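Local coordinates for protein STN1 (Saccharomyces cerevisiae, PDB 3KEY) that regulates telomere length and protects chromosome ends, restraining telomerase loading through its interaction with CDC13, at residues Val136-Lys144 and Leu154-Asp162. Numbering follows the deposited sequence.
Sequences VDVFKECLK and LKNWWIDLD
Leu143 meets the indole of Trp157 over one face: its CB stands 3.6 Å from the centroid of the five-membered ring and only 6° off the ring normal, a well-centred CH-pi contact. Further along the same ring system, Leu143 CD1 lies 3.7 Å from Trp157 CE3. With chi1 at 62°, Trp157 CG sits between its own backbone N and carbonyl carbon, and the indole is laid along the helix so that its six-membered end reaches Lys140. There the aliphatic part of the lysine crosses the indole at about a right angle, CG 3.8 Å from Trp157 CH2, before the extended chain carries its amine away from the strand. Were Trp157 cut back to an alanine, Leu143 CB and Lys140 CG would probably lose the indole they pack against, opening a gap between helix and strand.

Beyond the indole, aliphatic groups meet. Ile159 sets its CD1 among Phe139 CB, at 3.7 Å, Lys140 CG and Leu143 CD1, three residues on one side of the helix. Toward the strand's end Val136 CG2 meets Leu161 CD2 at 3.9 Å, while at its start Leu154 CD1 approaches Leu143 CD2 more loosely, at 4.3 Å.

Helix 132-149 and strand 154-161 run nearly antiparallel, at 174° with axes 9.6 Å apart, within the second winged helix-turn-helix region of this C-terminal part. The strand is at the edge of a three-stranded antiparallel sheet, bonded along its length to strand 173-180, with a classic beta bulge where Lys155 and Asn156 both face Glu179; this pair following the helix is consistent with the hairpin wing of a winged helix. Helix 90-108 packs against Phe139, Cys142 and Leu154, and helix 6-16, from the first winged helix-turn-helix region, touches Asp137 and Glu141, joining the two regions.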
loop_
_atom_site.group_PDB
_atom_site.type_symbol
_atom_site.label_atom_id
_atom_site.label_comp_id
_atom_site.label_asym_id
_atom_site.label_seq_id
_atom_site.Cartn_x
_atom_site.Cartn_y
_atom_site.Cartn_z
ATOM N N VAL A 136 2.958 5.158 5.312
ATOM C CA VAL A 136 3.910 4.227 5.900
ATOM C C VAL A 136 4.011 2.961 5.044
ATOM O O VAL A 136 5.104 2.497 4.745
ATOM C CB VAL A 136 3.495 3.821 7.341
ATOM C CG1 VAL A 136 4.317 2.624 7.812
ATOM C CG2 VAL A 136 3.689 5.001 8.288
ATOM N N ASP A 137 2.879 2.397 4.634
ATOM C CA ASP A 137 2.955 1.180 3.837
ATOM C C ASP A 137 3.579 1.418 2.469
ATOM O O ASP A 137 4.271 0.550 1.948
ATOM C CB ASP A 137 1.578 0.510 3.717
ATOM C CG ASP A 137 1.100 -0.065 5.053
ATOM O OD1 ASP A 137 1.967 -0.357 5.909
ATOM O OD2 ASP A 137 -0.124 -0.231 5.252
ATOM N N VAL A 138 3.364 2.591 1.885
ATOM C CA VAL A 138 3.973 2.854 0.588
ATOM C C VAL A 138 5.499 2.934 0.743
ATOM O O VAL A 138 6.243 2.313 -0.026
ATOM C CB VAL A 138 3.429 4.162 -0.047
ATOM C CG1 VAL A 138 4.216 4.499 -1.320
ATOM C CG2 VAL A 138 1.949 3.983 -0.386
ATOM N N PHE A 139 5.964 3.671 1.748
ATOM C CA PHE A 139 7.403 3.797 1.968
ATOM C C PHE A 139 8.061 2.470 2.353
ATOM O O PHE A 139 9.177 2.189 1.914
ATOM C CB PHE A 139 7.711 4.886 3.013
ATOM C CG PHE A 139 7.785 6.279 2.422
ATOM C CD1 PHE A 139 6.630 7.027 2.216
ATOM C CD2 PHE A 139 9.010 6.809 2.013
ATOM C CE1 PHE A 139 6.689 8.287 1.609
ATOM C CE2 PHE A 139 9.086 8.065 1.406
ATOM C CZ PHE A 139 7.921 8.807 1.201
ATOM N N LYS A 140 7.376 1.647 3.150
ATOM C CA LYS A 140 7.936 0.346 3.515
ATOM C C LYS A 140 8.209 -0.490 2.255
ATOM O O LYS A 140 9.288 -1.075 2.106
ATOM C CB LYS A 140 6.987 -0.418 4.449
ATOM C CG LYS A 140 7.066 0.021 5.910
ATOM C CD LYS A 140 6.132 -0.788 6.808
ATOM C CE LYS A 140 6.350 -0.442 8.286
ATOM N NZ LYS A 140 5.409 -1.200 9.172
ATOM N N GLU A 141 7.232 -0.544 1.353
ATOM C CA GLU A 141 7.384 -1.298 0.112
ATOM C C GLU A 141 8.516 -0.754 -0.770
ATOM O O GLU A 141 9.303 -1.522 -1.325
ATOM C CB GLU A 141 6.081 -1.289 -0.685
ATOM C CG GLU A 141 5.357 -2.608 -0.670
ATOM C CD GLU A 141 6.301 -3.788 -0.879
ATOM O OE1 GLU A 141 6.994 -3.866 -1.931
ATOM O OE2 GLU A 141 6.352 -4.636 0.021
ATOM N N CYS A 142 8.587 0.564 -0.915
ATOM C CA CYS A 142 9.647 1.163 -1.718
ATOM C C CYS A 142 11.012 0.898 -1.091
ATOM O O CYS A 142 11.960 0.542 -1.787
ATOM C CB CYS A 142 9.430 2.666 -1.858
ATOM S SG CYS A 142 7.987 3.074 -2.840
ATOM N N LEU A 143 11.112 1.066 0.224
ATOM C CA LEU A 143 12.381 0.837 0.909
ATOM C C LEU A 143 12.802 -0.621 0.780
ATOM O O LEU A 143 13.986 -0.922 0.613
ATOM C CB LEU A 143 12.272 1.255 2.384
ATOM C CG LEU A 143 12.266 2.782 2.570
ATOM C CD1 LEU A 143 11.832 3.178 3.976
ATOM C CD2 LEU A 143 13.675 3.312 2.272
ATOM N N LYS A 144 11.828 -1.521 0.840
ATOM C CA LYS A 144 12.091 -2.952 0.709
ATOM C C LYS A 144 12.707 -3.205 -0.677
ATOM O O LYS A 144 13.708 -3.915 -0.809
ATOM C CB LYS A 144 10.776 -3.721 0.877
ATOM C CG LYS A 144 10.871 -5.239 0.883
ATOM C CD LYS A 144 9.504 -5.855 1.257
ATOM C CE LYS A 144 9.518 -7.383 1.158
ATOM N NZ LYS A 144 8.249 -8.031 1.635
ATOM N N LEU A 154 22.077 0.942 0.268
ATOM C CA LEU A 154 21.190 0.880 1.435
ATOM C C LEU A 154 21.406 -0.406 2.227
ATOM O O LEU A 154 21.108 -1.494 1.735
ATOM C CB LEU A 154 19.721 0.939 0.988
ATOM C CG LEU A 154 18.684 1.730 1.801
ATOM C CD1 LEU A 154 17.310 1.099 1.581
ATOM C CD2 LEU A 154 19.025 1.749 3.264
ATOM N N LYS A 155 21.914 -0.276 3.449
ATOM C CA LYS A 155 22.147 -1.437 4.306
ATOM C C LYS A 155 20.902 -1.807 5.129
ATOM O O LYS A 155 20.499 -2.969 5.168
ATOM C CB LYS A 155 23.320 -1.155 5.244
ATOM C CG LYS A 155 23.744 -2.341 6.101
ATOM C CD LYS A 155 24.914 -1.963 7.001
ATOM C CE LYS A 155 25.347 -3.116 7.896
ATOM N NZ LYS A 155 26.367 -2.662 8.888
ATOM N N ASN A 156 20.308 -0.814 5.793
ATOM C CA ASN A 156 19.099 -1.009 6.616
ATOM C C ASN A 156 18.219 0.241 6.607
ATOM O O ASN A 156 18.670 1.330 6.242
ATOM C CB ASN A 156 19.461 -1.308 8.079
ATOM C CG ASN A 156 19.970 -2.720 8.285
ATOM O OD1 ASN A 156 19.281 -3.693 7.971
ATOM N ND2 ASN A 156 21.183 -2.840 8.822
ATOM N N TRP A 157 16.966 0.077 7.024
ATOM C CA TRP A 157 16.026 1.193 7.092
ATOM C C TRP A 157 14.980 0.961 8.176
ATOM O O TRP A 157 14.695 -0.176 8.534
ATOM C CB TRP A 157 15.304 1.402 5.748
ATOM C CG TRP A 157 14.471 0.233 5.295
ATOM C CD1 TRP A 157 14.857 -0.770 4.446
ATOM C CD2 TRP A 157 13.127 -0.075 5.695
ATOM N NE1 TRP A 157 13.837 -1.682 4.297
ATOM C CE2 TRP A 157 12.766 -1.281 5.049
ATOM C CE3 TRP A 157 12.195 0.552 6.538
ATOM C CZ2 TRP A 157 11.504 -1.880 5.224
ATOM C CZ3 TRP A 157 10.942 -0.041 6.714
ATOM C CH2 TRP A 157 10.610 -1.248 6.055
ATOM N N TRP A 158 14.424 2.050 8.696
ATOM C CA TRP A 158 13.374 1.990 9.710
ATOM C C TRP A 158 12.457 3.188 9.475
ATOM O O TRP A 158 12.887 4.215 8.942
ATOM C CB TRP A 158 13.945 2.116 11.129
ATOM C CG TRP A 158 14.937 1.065 11.525
ATOM C CD1 TRP A 158 14.699 -0.049 12.283
ATOM C CD2 TRP A 158 16.336 1.057 11.222
ATOM N NE1 TRP A 158 15.872 -0.750 12.478
ATOM C CE2 TRP A 158 16.892 -0.092 11.836
ATOM C CE3 TRP A 158 17.178 1.908 10.490
ATOM C CZ2 TRP A 158 18.253 -0.411 11.745
ATOM C CZ3 TRP A 158 18.536 1.593 10.398
ATOM C CH2 TRP A 158 19.059 0.438 11.026
ATOM N N ILE A 159 11.200 3.054 9.877
ATOM C CA ILE A 159 10.253 4.145 9.761
ATOM C C ILE A 159 9.622 4.374 11.130
ATOM O O ILE A 159 9.063 3.446 11.719
ATOM C CB ILE A 159 9.137 3.839 8.738
ATOM C CG1 ILE A 159 9.741 3.686 7.339
ATOM C CG2 ILE A 159 8.086 4.960 8.759
ATOM C CD1 ILE A 159 8.699 3.430 6.249
ATOM N N ASP A 160 9.739 5.600 11.640
ATOM C CA ASP A 160 9.150 5.976 12.927
ATOM C C ASP A 160 7.962 6.899 12.693
ATOM O O ASP A 160 7.869 7.553 11.655
ATOM C CB ASP A 160 10.149 6.738 13.803
ATOM C CG ASP A 160 11.145 5.830 14.487
ATOM O OD1 ASP A 160 10.960 4.600 14.452
ATOM O OD2 ASP A 160 12.111 6.356 15.071
ATOM N N LEU A 161 7.056 6.957 13.662
ATOM C CA LEU A 161 5.912 7.852 13.555
ATOM C C LEU A 161 6.279 9.122 14.312
ATOM O O LEU A 161 6.829 9.053 15.414
ATOM C CB LEU A 161 4.660 7.228 14.171
ATOM C CG LEU A 161 4.040 6.029 13.456
ATOM C CD1 LEU A 161 2.714 5.685 14.122
ATOM C CD2 LEU A 161 3.822 6.348 11.988
ATOM N N ASP A 162 5.986 10.278 13.724
ATOM C CA ASP A 162 6.300 11.547 14.366
ATOM C C ASP A 162 5.079 12.161 15.038
ATOM O O ASP A 162 5.148 13.269 15.569
ATOM C CB ASP A 162 6.884 12.532 13.350
ATOM C CG ASP A 162 8.157 12.019 12.712
ATOM O OD1 ASP A 162 8.796 11.117 13.292
ATOM O OD2 ASP A 162 8.527 12.523 11.627
#